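Local structure of phosphoglycerate oxidoreductase (Rhizobium etli, 4HY3) at residues A[36-41]-A[101-106]; A[124-129]-A[327-332]; A[29-34]-A[56-61]; A[128-133]-A[321-326]. The protein probably binds NAD and reduces small 2-oxo acids such as glyoxylate or hydroxypyruvate, as its relatives among the D-2-hydroxyacid dehydrogenases do. All blocks are in the same frame, centred on the assembly; numbering follows the deposited sequence.

Contact 1 of 4, residues A[36-41]-A[101-106]; sequences EPRSLD and LNVESN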
loop_
_atom_site.group_PDB
_atom_site.type_symbol
_atom_site.label_atom_id
_atom_site.label_comp_id
_atom_site.label_asym_id
_atom_site.label_seq_id
_atom_site.Cartn_x
_atom_site.Cartn_y
_atom_site.Cartn_z
ATOM N N GLU A 36 13.673 14.661 34.043
ATOM C CA GLU A 36 14.587 15.774 33.746
ATOM C C GLU A 36 15.689 15.373 32.792
ATOM O O GLU A 36 16.266 14.315 32.953
ATOM C CB GLU A 36 15.219 16.157 35.059
ATOM C CG GLU A 36 14.594 15.373 36.209
ATOM C CD GLU A 36 13.317 15.989 36.780
ATOM O OE1 GLU A 36 12.853 17.013 36.252
ATOM O OE2 GLU A 36 12.766 15.440 37.768
ATOM N N PRO A 37 16.004 16.196 31.782
ATOM C CA PRO A 37 15.536 17.521 31.371
ATOM C C PRO A 37 14.164 17.475 30.674
ATOM O O PRO A 37 13.760 18.451 30.093
ATOM C CB PRO A 37 16.595 17.914 30.329
ATOM C CG PRO A 37 16.863 16.628 29.611
ATOM C CD PRO A 37 16.903 15.611 30.746
ATOM N N ARG A 38 13.488 16.337 30.678
ATOM C CA ARG A 38 12.128 16.274 30.179
ATOM C C ARG A 38 11.236 16.465 31.391
ATOM O O ARG A 38 11.770 16.569 32.509
ATOM C CB ARG A 38 11.886 14.919 29.557
ATOM C CG ARG A 38 12.784 14.649 28.363
ATOM C CD ARG A 38 12.129 15.090 27.068
ATOM N NE ARG A 38 13.082 15.791 26.204
ATOM C CZ ARG A 38 13.994 15.214 25.417
ATOM N NH1 ARG A 38 14.128 13.891 25.356
ATOM N NH2 ARG A 38 14.777 15.980 24.682
ATOM N N SER A 39 9.915 16.535 31.201
ATOM C CA SER A 39 9.002 16.586 32.341
ATOM C C SER A 39 7.655 15.952 32.038
ATOM O O SER A 39 7.185 15.983 30.905
ATOM C CB SER A 39 8.749 18.029 32.751
ATOM O OG SER A 39 7.842 18.645 31.831
ATOM N N LEU A 40 6.995 15.452 33.078
ATOM C CA LEU A 40 5.603 15.019 32.952
ATOM C C LEU A 40 4.695 15.969 32.166
ATOM O O LEU A 40 3.975 15.539 31.247
ATOM C CB LEU A 40 5.015 14.723 34.326
ATOM C CG LEU A 40 5.786 13.624 35.035
ATOM C CD1 LEU A 40 5.153 13.313 36.380
ATOM C CD2 LEU A 40 5.873 12.387 34.152
ATOM N N ASP A 41 4.729 17.260 32.520
ATOM C CA ASP A 41 3.903 18.270 31.832
ATOM C C ASP A 41 4.096 18.251 30.324
ATOM O O ASP A 41 3.116 18.308 29.609
ATOM C CB ASP A 41 4.134 19.647 32.409
ATOM C CG ASP A 41 3.420 19.836 33.725
ATOM O OD1 ASP A 41 2.181 19.837 33.728
ATOM O OD2 ASP A 41 4.068 19.969 34.774
ATOM N N LEU A 101 12.155 3.659 32.119
ATOM C CA LEU A 101 11.802 4.176 30.828
ATOM C C LEU A 101 12.521 5.504 30.566
ATOM O O LEU A 101 12.134 6.555 31.104
ATOM C CB LEU A 101 10.293 4.278 30.678
ATOM C CG LEU A 101 9.658 2.915 30.899
ATOM C CD1 LEU A 101 9.211 2.740 32.345
ATOM C CD2 LEU A 101 8.514 2.634 29.939
ATOM N N ASN A 102 13.566 5.429 29.731
ATOM C CA ASN A 102 14.367 6.579 29.342
ATOM C C ASN A 102 13.513 7.414 28.440
ATOM O O ASN A 102 12.919 6.879 27.509
ATOM C CB ASN A 102 15.620 6.123 28.572
ATOM C CG ASN A 102 16.718 7.187 28.525
ATOM O OD1 ASN A 102 17.262 7.575 29.554
ATOM N ND2 ASN A 102 17.055 7.636 27.343
ATOM N N VAL A 103 13.452 8.714 28.731
ATOM C CA VAL A 103 12.611 9.672 27.992
ATOM C C VAL A 103 13.394 10.782 27.328
ATOM O O VAL A 103 12.882 11.480 26.481
ATOM C CB VAL A 103 11.478 10.297 28.846
ATOM C CG1 VAL A 103 10.465 9.227 29.227
ATOM C CG2 VAL A 103 12.005 11.080 30.033
ATOM N N GLU A 104 14.628 10.979 27.753
ATOM C CA GLU A 104 15.549 11.686 26.906
ATOM C C GLU A 104 15.796 10.628 25.856
ATOM O O GLU A 104 15.906 9.453 26.196
ATOM C CB GLU A 104 16.829 12.001 27.661
ATOM C CG GLU A 104 17.528 13.229 27.121
ATOM C CD GLU A 104 18.953 12.943 26.744
ATOM O OE1 GLU A 104 19.397 11.784 26.908
ATOM O OE2 GLU A 104 19.626 13.875 26.270
ATOM N N SER A 105 15.834 10.972 24.586
ATOM C CA SER A 105 16.076 9.893 23.623
ATOM C C SER A 105 17.357 9.036 23.904
ATOM O O SER A 105 17.496 7.951 23.354
ATOM C CB SER A 105 16.064 10.435 22.190
ATOM O OG SER A 105 16.786 11.654 22.097
ATOM N N ASN A 106 18.255 9.486 24.790
ATOM C CA ASN A 106 19.589 8.866 24.899
ATOM C C ASN A 106 19.971 8.044 26.140
ATOM O O ASN A 106 19.761 8.454 27.288
ATOM C CB ASN A 106 20.678 9.901 24.610
ATOM C CG ASN A 106 20.876 10.113 23.124
ATOM O OD1 ASN A 106 20.279 11.015 22.548
ATOM N ND2 ASN A 106 21.680 9.247 22.485
#

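Contact 2 of 4, residues A[124-129]-A[327-332]; sequences VTTGQV and GDMVLE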
loop_
_atom_site.group_PDB
_atom_site.type_symbol
_atom_site.label_atom_id
_atom_site.label_comp_id
_atom_site.label_asym_id
_atom_site.label_seq_id
_atom_site.Cartn_x
_atom_site.Cartn_y
_atom_site.Cartn_z
ATOM N N VAL A 124 14.249 1.127 28.445
ATOM C CA VAL A 124 13.510 1.368 27.231
ATOM C C VAL A 124 13.677 2.851 26.894
ATOM O O VAL A 124 13.941 3.663 27.789
ATOM C CB VAL A 124 12.050 0.894 27.424
ATOM C CG1 VAL A 124 11.087 2.046 27.613
ATOM C CG2 VAL A 124 11.603 0.031 26.272
ATOM N N THR A 125 13.569 3.201 25.613
ATOM C CA THR A 125 13.782 4.587 25.152
ATOM C C THR A 125 12.706 4.938 24.176
ATOM O O THR A 125 12.050 4.078 23.606
ATOM C CB THR A 125 15.124 4.808 24.408
ATOM O OG1 THR A 125 15.332 3.721 23.499
ATOM C CG2 THR A 125 16.307 4.905 25.379
ATOM N N THR A 126 12.561 6.221 23.945
ATOM C CA THR A 126 11.368 6.710 23.340
ATOM C C THR A 126 11.713 7.592 22.170
ATOM O O THR A 126 10.855 8.335 21.688
ATOM C CB THR A 126 10.614 7.550 24.378
ATOM O OG1 THR A 126 11.508 8.550 24.907
ATOM C CG2 THR A 126 10.110 6.648 25.502
ATOM N N GLY A 127 12.975 7.507 21.743
ATOM C CA GLY A 127 13.533 8.327 20.673
ATOM C C GLY A 127 12.879 8.187 19.307
ATOM O O GLY A 127 13.029 9.062 18.450
ATOM N N GLN A 128 12.142 7.100 19.078
ATOM C CA GLN A 128 11.534 6.951 17.767
ATOM C C GLN A 128 10.387 7.919 17.518
ATOM O O GLN A 128 9.924 8.050 16.387
ATOM C CB GLN A 128 11.166 5.517 17.449
ATOM C CG GLN A 128 9.953 5.035 18.175
ATOM C CD GLN A 128 9.301 3.929 17.407
ATOM O OE1 GLN A 128 9.475 3.821 16.187
ATOM N NE2 GLN A 128 8.545 3.091 18.112
ATOM N N VAL A 129 9.951 8.613 18.567
ATOM C CA VAL A 129 8.979 9.689 18.399
ATOM C C VAL A 129 9.469 10.783 17.452
ATOM O O VAL A 129 8.681 11.500 16.878
ATOM C CB VAL A 129 8.539 10.333 19.734
ATOM C CG1 VAL A 129 7.957 9.286 20.673
ATOM C CG2 VAL A 129 9.672 11.133 20.385
ATOM N N GLY A 327 4.659 10.065 26.018
ATOM C CA GLY A 327 3.737 9.685 27.079
ATOM C C GLY A 327 2.946 8.444 26.769
ATOM O O GLY A 327 2.880 7.530 27.588
ATOM N N ASP A 328 2.345 8.420 25.590
ATOM C CA ASP A 328 1.579 7.281 25.110
ATOM C C ASP A 328 2.349 5.993 25.128
ATOM O O ASP A 328 1.789 4.942 25.427
ATOM C CB ASP A 328 1.223 7.500 23.650
ATOM C CG ASP A 328 0.396 8.727 23.423
ATOM O OD1 ASP A 328 -0.529 8.976 24.250
ATOM O OD2 ASP A 328 0.662 9.412 22.390
HETATM N N MSE A 329 3.622 6.070 24.748
HETATM C CA MSE A 329 4.473 4.898 24.663
HETATM C C MSE A 329 4.715 4.327 26.028
HETATM O O MSE A 329 4.384 3.183 26.281
HETATM C CB MSE A 329 5.786 5.225 23.975
HETATM C CG MSE A 329 5.583 5.513 22.494
HETATM SE SE MSE A 329 7.273 6.038 21.612
HETATM C CE MSE A 329 8.313 4.523 22.316
ATOM N N VAL A 330 5.318 5.114 26.905
ATOM C CA VAL A 330 5.454 4.822 28.330
ATOM C C VAL A 330 4.233 4.092 28.905
ATOM O O VAL A 330 4.345 3.096 29.631
ATOM C CB VAL A 330 5.653 6.158 29.098
ATOM C CG1 VAL A 330 5.539 5.930 30.601
ATOM C CG2 VAL A 330 6.981 6.831 28.698
ATOM N N LEU A 331 3.056 4.596 28.558
ATOM C CA LEU A 331 1.814 4.038 29.039
ATOM C C LEU A 331 1.601 2.623 28.481
ATOM O O LEU A 331 1.331 1.660 29.206
ATOM C CB LEU A 331 0.689 5.000 28.666
ATOM C CG LEU A 331 -0.222 5.547 29.788
ATOM C CD1 LEU A 331 0.433 5.498 31.156
ATOM C CD2 LEU A 331 -0.735 6.947 29.494
ATOM N N GLU A 332 1.765 2.480 27.183
ATOM C CA GLU A 332 1.667 1.185 26.603
ATOM C C GLU A 332 2.679 0.229 27.224
ATOM O O GLU A 332 2.324 -0.857 27.692
ATOM C CB GLU A 332 1.816 1.304 25.112
ATOM C CG GLU A 332 0.530 1.768 24.454
ATOM C CD GLU A 332 0.775 2.248 23.042
ATOM O OE1 GLU A 332 1.878 2.821 22.834
ATOM O OE2 GLU A 332 -0.115 2.063 22.161
#

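Contact 3 of 4, residues A[29-34]-A[56-61]; sequences PLAISA and YEIVEA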
loop_
_atom_site.group_PDB
_atom_site.type_symbol
_atom_site.label_atom_id
_atom_site.label_comp_id
_atom_site.label_asym_id
_atom_site.label_seq_id
_atom_site.Cartn_x
_atom_site.Cartn_y
_atom_site.Cartn_z
ATOM N N PRO A 29 0.218 0.128 41.432
ATOM C CA PRO A 29 1.682 0.105 41.236
ATOM C C PRO A 29 2.314 1.485 41.372
ATOM O O PRO A 29 1.700 2.472 41.055
ATOM C CB PRO A 29 1.862 -0.370 39.791
ATOM C CG PRO A 29 0.508 -0.868 39.352
ATOM C CD PRO A 29 -0.536 -0.266 40.230
ATOM N N LEU A 30 3.539 1.545 41.841
ATOM C CA LEU A 30 4.191 2.809 42.078
ATOM C C LEU A 30 5.309 3.007 41.081
ATOM O O LEU A 30 6.098 2.096 40.831
ATOM C CB LEU A 30 4.751 2.889 43.504
ATOM C CG LEU A 30 5.465 4.183 43.928
ATOM C CD1 LEU A 30 5.494 4.306 45.444
ATOM C CD2 LEU A 30 6.884 4.299 43.376
ATOM N N ALA A 31 5.374 4.222 40.548
ATOM C CA ALA A 31 6.432 4.618 39.653
ATOM C C ALA A 31 7.048 5.945 40.073
ATOM O O ALA A 31 6.333 6.920 40.349
ATOM C CB ALA A 31 5.913 4.712 38.229
ATOM N N ILE A 32 8.380 5.979 40.082
ATOM C CA ILE A 32 9.141 7.179 40.371
ATOM C C ILE A 32 9.305 8.012 39.110
ATOM O O ILE A 32 9.654 7.515 38.046
ATOM C CB ILE A 32 10.506 6.811 40.979
ATOM C CG1 ILE A 32 10.267 5.917 42.193
ATOM C CG2 ILE A 32 11.301 8.057 41.377
ATOM C CD1 ILE A 32 11.523 5.429 42.867
ATOM N N SER A 33 9.040 9.301 39.235
ATOM C CA SER A 33 9.230 10.209 38.123
ATOM C C SER A 33 10.515 11.037 38.311
ATOM O O SER A 33 10.708 11.674 39.325
ATOM C CB SER A 33 7.985 11.067 37.965
ATOM O OG SER A 33 8.223 12.154 37.106
ATOM N N ALA A 34 11.403 10.981 37.331
ATOM C CA ALA A 34 12.698 11.686 37.375
ATOM C C ALA A 34 13.088 11.862 35.926
ATOM O O ALA A 34 14.090 11.305 35.464
ATOM C CB ALA A 34 13.742 10.860 38.107
ATOM N N TYR A 56 -1.544 4.716 38.434
ATOM C CA TYR A 56 -0.310 4.509 39.227
ATOM C C TYR A 56 -0.157 5.564 40.319
ATOM O O TYR A 56 -0.734 6.646 40.200
ATOM C CB TYR A 56 0.928 4.562 38.308
ATOM C CG TYR A 56 0.843 3.624 37.126
ATOM C CD1 TYR A 56 1.241 2.291 37.227
ATOM C CD2 TYR A 56 0.343 4.057 35.903
ATOM C CE1 TYR A 56 1.149 1.426 36.131
ATOM C CE2 TYR A 56 0.253 3.206 34.820
ATOM C CZ TYR A 56 0.653 1.897 34.939
ATOM O OH TYR A 56 0.528 1.075 33.863
ATOM N N GLU A 57 0.612 5.262 41.366
ATOM C CA GLU A 57 1.138 6.306 42.225
ATOM C C GLU A 57 2.424 6.805 41.608
ATOM O O GLU A 57 3.454 6.081 41.587
ATOM C CB GLU A 57 1.514 5.775 43.583
ATOM C CG GLU A 57 0.581 4.741 44.162
ATOM C CD GLU A 57 1.108 4.170 45.471
ATOM O OE1 GLU A 57 0.584 3.072 45.849
ATOM O OE2 GLU A 57 2.026 4.822 46.088
ATOM N N ILE A 58 2.383 8.036 41.111
ATOM C CA ILE A 58 3.565 8.623 40.505
ATOM C C ILE A 58 4.210 9.646 41.405
ATOM O O ILE A 58 3.734 10.769 41.468
ATOM C CB ILE A 58 3.228 9.250 39.157
ATOM C CG1 ILE A 58 3.022 8.137 38.144
ATOM C CG2 ILE A 58 4.315 10.214 38.693
ATOM C CD1 ILE A 58 1.584 8.053 37.768
ATOM N N VAL A 59 5.266 9.256 42.118
ATOM C CA VAL A 59 5.997 10.183 43.000
ATOM C C VAL A 59 7.110 10.893 42.245
ATOM O O VAL A 59 8.067 10.259 41.754
ATOM C CB VAL A 59 6.498 9.542 44.349
ATOM C CG1 VAL A 59 6.258 8.054 44.413
ATOM C CG2 VAL A 59 7.946 9.858 44.650
ATOM N N GLU A 60 6.951 12.209 42.124
ATOM C CA GLU A 60 8.026 13.069 41.597
ATOM C C GLU A 60 9.195 13.084 42.567
ATOM O O GLU A 60 9.014 13.058 43.777
ATOM C CB GLU A 60 7.519 14.470 41.306
ATOM C CG GLU A 60 7.130 14.654 39.844
ATOM C CD GLU A 60 6.013 15.663 39.662
ATOM O OE1 GLU A 60 5.096 15.642 40.479
ATOM O OE2 GLU A 60 6.028 16.479 38.720
ATOM N N ALA A 61 10.387 13.047 42.022
ATOM C CA ALA A 61 11.575 12.823 42.776
ATOM C C ALA A 61 12.702 13.552 42.092
ATOM O O ALA A 61 12.659 13.830 40.897
ATOM C CB ALA A 61 11.888 11.352 42.822
#

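Contact 4 of 4, residues A[128-133]-A[321-326]; sequences QVFAEP and SAFKKM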
loop_
_atom_site.group_PDB
_atom_site.type_symbol
_atom_site.label_atom_id
_atom_site.label_comp_id
_atom_site.label_asym_id
_atom_site.label_seq_id
_atom_site.Cartn_x
_atom_site.Cartn_y
_atom_site.Cartn_z
ATOM N N GLN A 128 12.142 7.100 19.078
ATOM C CA GLN A 128 11.534 6.951 17.767
ATOM C C GLN A 128 10.387 7.919 17.518
ATOM O O GLN A 128 9.924 8.050 16.387
ATOM C CB GLN A 128 11.166 5.517 17.449
ATOM C CG GLN A 128 9.953 5.035 18.175
ATOM C CD GLN A 128 9.301 3.929 17.407
ATOM O OE1 GLN A 128 9.475 3.821 16.187
ATOM N NE2 GLN A 128 8.545 3.091 18.112
ATOM N N VAL A 129 9.951 8.613 18.567
ATOM C CA VAL A 129 8.979 9.689 18.399
ATOM C C VAL A 129 9.469 10.783 17.452
ATOM O O VAL A 129 8.681 11.500 16.878
ATOM C CB VAL A 129 8.539 10.333 19.734
ATOM C CG1 VAL A 129 7.957 9.286 20.673
ATOM C CG2 VAL A 129 9.672 11.133 20.385
ATOM N N PHE A 130 10.772 10.909 17.287
ATOM C CA PHE A 130 11.289 11.996 16.486
ATOM C C PHE A 130 11.400 11.638 15.029
ATOM O O PHE A 130 11.834 12.479 14.245
ATOM C CB PHE A 130 12.652 12.401 16.987
ATOM C CG PHE A 130 12.634 13.029 18.348
ATOM C CD1 PHE A 130 11.862 14.166 18.601
ATOM C CD2 PHE A 130 13.403 12.504 19.369
ATOM C CE1 PHE A 130 11.837 14.744 19.847
ATOM C CE2 PHE A 130 13.404 13.092 20.616
ATOM C CZ PHE A 130 12.614 14.216 20.852
ATOM N N ALA A 131 11.026 10.402 14.663
ATOM C CA ALA A 131 11.137 9.943 13.295
ATOM C C ALA A 131 10.149 10.658 12.401
ATOM O O ALA A 131 10.551 11.324 11.450
ATOM C CB ALA A 131 10.938 8.447 13.206
ATOM N N GLU A 132 8.861 10.530 12.687
ATOM C CA GLU A 132 7.828 11.043 11.789
ATOM C C GLU A 132 8.041 12.551 11.574
ATOM O O GLU A 132 8.101 13.007 10.417
ATOM C CB GLU A 132 6.430 10.719 12.330
ATOM C CG GLU A 132 5.288 11.019 11.394
ATOM C CD GLU A 132 5.455 10.330 10.053
ATOM O OE1 GLU A 132 5.567 9.080 10.028
ATOM O OE2 GLU A 132 5.471 11.028 9.014
ATOM N N PRO A 133 8.175 13.329 12.679
ATOM C CA PRO A 133 8.547 14.735 12.511
ATOM C C PRO A 133 9.704 14.919 11.496
ATOM O O PRO A 133 9.557 15.659 10.540
ATOM C CB PRO A 133 8.975 15.156 13.924
ATOM C CG PRO A 133 8.152 14.294 14.826
ATOM C CD PRO A 133 7.943 12.992 14.102
ATOM N N SER A 321 3.712 17.468 19.587
ATOM C CA SER A 321 3.073 16.186 19.403
ATOM C C SER A 321 4.065 15.002 19.434
ATOM O O SER A 321 3.676 13.858 19.707
ATOM C CB SER A 321 2.264 16.184 18.120
ATOM O OG SER A 321 3.116 16.179 17.012
ATOM N N ALA A 322 5.343 15.277 19.168
ATOM C CA ALA A 322 6.363 14.251 19.252
ATOM C C ALA A 322 6.568 13.906 20.694
ATOM O O ALA A 322 6.644 12.722 21.066
ATOM C CB ALA A 322 7.661 14.734 18.651
ATOM N N PHE A 323 6.655 14.945 21.512
ATOM C CA PHE A 323 6.794 14.774 22.935
ATOM C C PHE A 323 5.569 14.158 23.574
ATOM O O PHE A 323 5.704 13.330 24.445
ATOM C CB PHE A 323 7.089 16.108 23.560
ATOM C CG PHE A 323 8.440 16.629 23.220
ATOM C CD1 PHE A 323 9.583 15.985 23.671
ATOM C CD2 PHE A 323 8.579 17.793 22.474
ATOM C CE1 PHE A 323 10.846 16.484 23.370
ATOM C CE2 PHE A 323 9.847 18.295 22.169
ATOM C CZ PHE A 323 10.976 17.627 22.604
ATOM N N LYS A 324 4.373 14.524 23.132
ATOM C CA LYS A 324 3.174 13.910 23.712
ATOM C C LYS A 324 3.114 12.434 23.398
ATOM O O LYS A 324 2.467 11.671 24.113
ATOM C CB LYS A 324 1.873 14.555 23.243
ATOM C CG LYS A 324 1.728 16.029 23.536
ATOM C CD LYS A 324 1.893 16.296 25.015
ATOM C CE LYS A 324 1.443 17.693 25.348
ATOM N NZ LYS A 324 2.497 18.213 26.249
ATOM N N LYS A 325 3.772 12.028 22.322
ATOM C CA LYS A 325 3.788 10.614 21.966
ATOM C C LYS A 325 4.648 9.823 22.952
ATOM O O LYS A 325 4.413 8.655 23.192
ATOM C CB LYS A 325 4.241 10.397 20.515
ATOM C CG LYS A 325 3.146 9.957 19.558
ATOM C CD LYS A 325 3.736 9.242 18.335
ATOM C CE LYS A 325 4.279 10.217 17.253
ATOM N NZ LYS A 325 5.537 9.824 16.525
HETATM N N MSE A 326 5.645 10.459 23.544
HETATM C CA MSE A 326 6.491 9.744 24.478
HETATM C C MSE A 326 5.590 9.240 25.564
HETATM O O MSE A 326 5.698 8.108 25.971
HETATM C CB MSE A 326 7.570 10.662 25.052
HETATM C CG MSE A 326 8.559 11.165 24.012
HETATM SE SE MSE A 326 10.351 11.382 24.660
HETATM C CE MSE A 326 10.228 13.252 25.195
#

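Contact 1 of 4, residues A[36-41]-A[101-106]
R38 lays the aliphatic part of its side chain alongside V103, the two side chains running past each other in opposite directions. CB of R38 meets CG2 of V103 at 3.9 Å, and CG follows at 4.0 Å from the same methyl. A first torsion that sets CG opposite the carbonyl carbon (chi1 -62°), with further bends at chi2 and chi3, folds the chain over the loop and brings the guanidinium to its backbone. There NH1 donates to O of V103 at 2.9 Å, with an N-H...O angle of 151°. The acceptor lies in the guanidinium plane, and the donor sits in the carbonyl plane on a lone pair. A leucine in place of R38 would probably leave O of V103 without this side-chain donor. NH1 also passes E104, 3.9 Å from its CG, while P37, which follows a cis peptide bond, adds a looser touch from its CG to CG of E104 at 4.3 Å. The carboxylate of E104 is turned elsewhere: OE1 takes a weak bond from N of N106, and OE2 remains 5.5 Å from NH2 of R38, too far for a salt bridge. R38 lies in the loop after strand 30-34, just before helix 40-43, and V103 and E104 in the loop after strand 99-101, at the edge of the sheet that in D-2-hydroxyacid dehydrogenases borders the interdomain cleft. F323 and M326 of helix 320-338 also pack on R38. The polar part of the contact is thus a single side-chain to main-chain bond, with the V103 methyl packed against the aliphatic part of the arginine.

Contact 2 of 4, residues A[124-129]-A[327-332]
M329, deposited as selenomethionine, reaches from helix 320-338 to V129 and T126, at the point where strand 122-125 of the flavodoxin-like first domain gives way to a short 3-10 turn. This return of a late helix to the first domain, after the chain has built the NAD-binding domain, is characteristic of D-2-hydroxyacid dehydrogenases. The close packing gathers round the end of M329. Its chain leaves the helix with CG opposite the carbonyl carbon, runs straight through chi2 (177°) and bends at chi3 (50°), which turns the methyl back toward the strand end. SE meets CG1 of V129 at 3.4 Å, the two side chains meeting at a slant, while CE lies 3.9 Å from CA of T126 and 4.0 Å from O of T125. The turn itself is held by a bond from N of V129 to O of T126. It brings V129 back to face the helix beside T126. Away from this core the fit is looser. V330 only brushes T126, CG2 to CG2 at 4.5 Å, and toward the partly exposed margin Q128 swings its amide inward until NE2 is 4.4 Å from CE of M329. No hydrogen bond spans the two segments, so van der Waals packing joins them, and their polar groups look to other partners. OG1 of T126 makes a weak bond to O of N102, and NE2 of Q128 a weak one to O of R345. One turn of helix beyond D328, E332 faces a second subunit, where its OE2 accepts a hydrogen bond from the backbone N of S212.

Contact 3 of 4, residues A[29-34]-A[56-61]
L30 shows how the side chains of two adjacent parallel strands, 30-34 and 57-60, mesh on one face of the sheet. Its CB passes O of E57 at 3.9 Å. CG, set opposite the backbone N (chi1 -179°), stays over the same oxygen at 3.6 Å. At the tip, CD1 lies 3.6 Å from OE2 of E57, and both methyls pack on CG1 of V59, CD2 at 3.9 Å. The extended chain of E57 crosses L30 at about a right angle, and its OE2 goes on to form a salt bridge with R76. On the same face, farther along, CG2 of I32 meets CB of A61 at 3.6 Å. The strands are the two arms of a beta-alpha-beta crossover that opens the flavodoxin-like first domain. Their connection runs through helices 40-43 and 46-55, and the later strand is the outermost of the sheet on this side. The short strand axes cross at -29°, with their N-to-C directions parallel. Backbone bonds run from N of E57 to O of P29, A31 to E57, V59 to A31 and S33 to V59, followed by a weak one from A61 to S33. On the other face, CG2 of I58 touches CB of S33, and L40 of helix 40-43 covers both. At the beginning of the strands the ring of P29 comes against the edge of the Y56 ring, CB to CD1 at 3.7 Å, while the Y56 hydroxyl bonds OD2 of D338.

Contact 4 of 4, residues A[128-133]-A[321-326]
F130 points its ring edge at the face of F323 in an offset edge-to-face stack, with planes 85° apart and centroids separated by 5.6 Å. CZ of F130 leads the approach, 3.8 Å from CE1 of F323. V129 backs this ring: its CG2, held between the backbone N and the carbonyl carbon, lies 3.9 Å above the plane of F130 over the ring centre. The same methyl also meets CG of M326 at 3.8 Å, with the two side chains nearly perpendicular. CB of A322 packs on CG of P133 at 3.9 Å. K325 lays its CB against CG1 of V129, and its bent chain brings NZ to 3.6 Å from O of V129, without a hydrogen bond. An alanine in place of V129 would probably uncover one face of the F130 ring and leave a gap beside M326, giving both side chains freedom to shift. E132 turns its carboxylate away to a salt bridge with R193, and L173 of a third subunit packs on P133. The 3-10 turn leading into helix 131-147, packed on helix 320-338, belongs to the interdomain connection of D-2-hydroxyacid dehydrogenases, where the chain passes twice between its domains.

From the N terminus, contact 3 closes first, a short loop through helices 40-43 and 46-55 that pairs the first two strands of the sheet. Contact 1 starts within that loop and ends beyond it, so the two cross; it joins the loop after strand 30-34 to that after strand 99-101, and L40 touches residues of contact 3. Contacts 2 and 4 open later, from overlapping segments that share Q128 and V129, and contact 4 nests inside contact 2. Both enclose the NAD-binding domain and bring helix 320-338 back to the first domain, where M326 of contact 4 lies against R38 and V103 of contact 1.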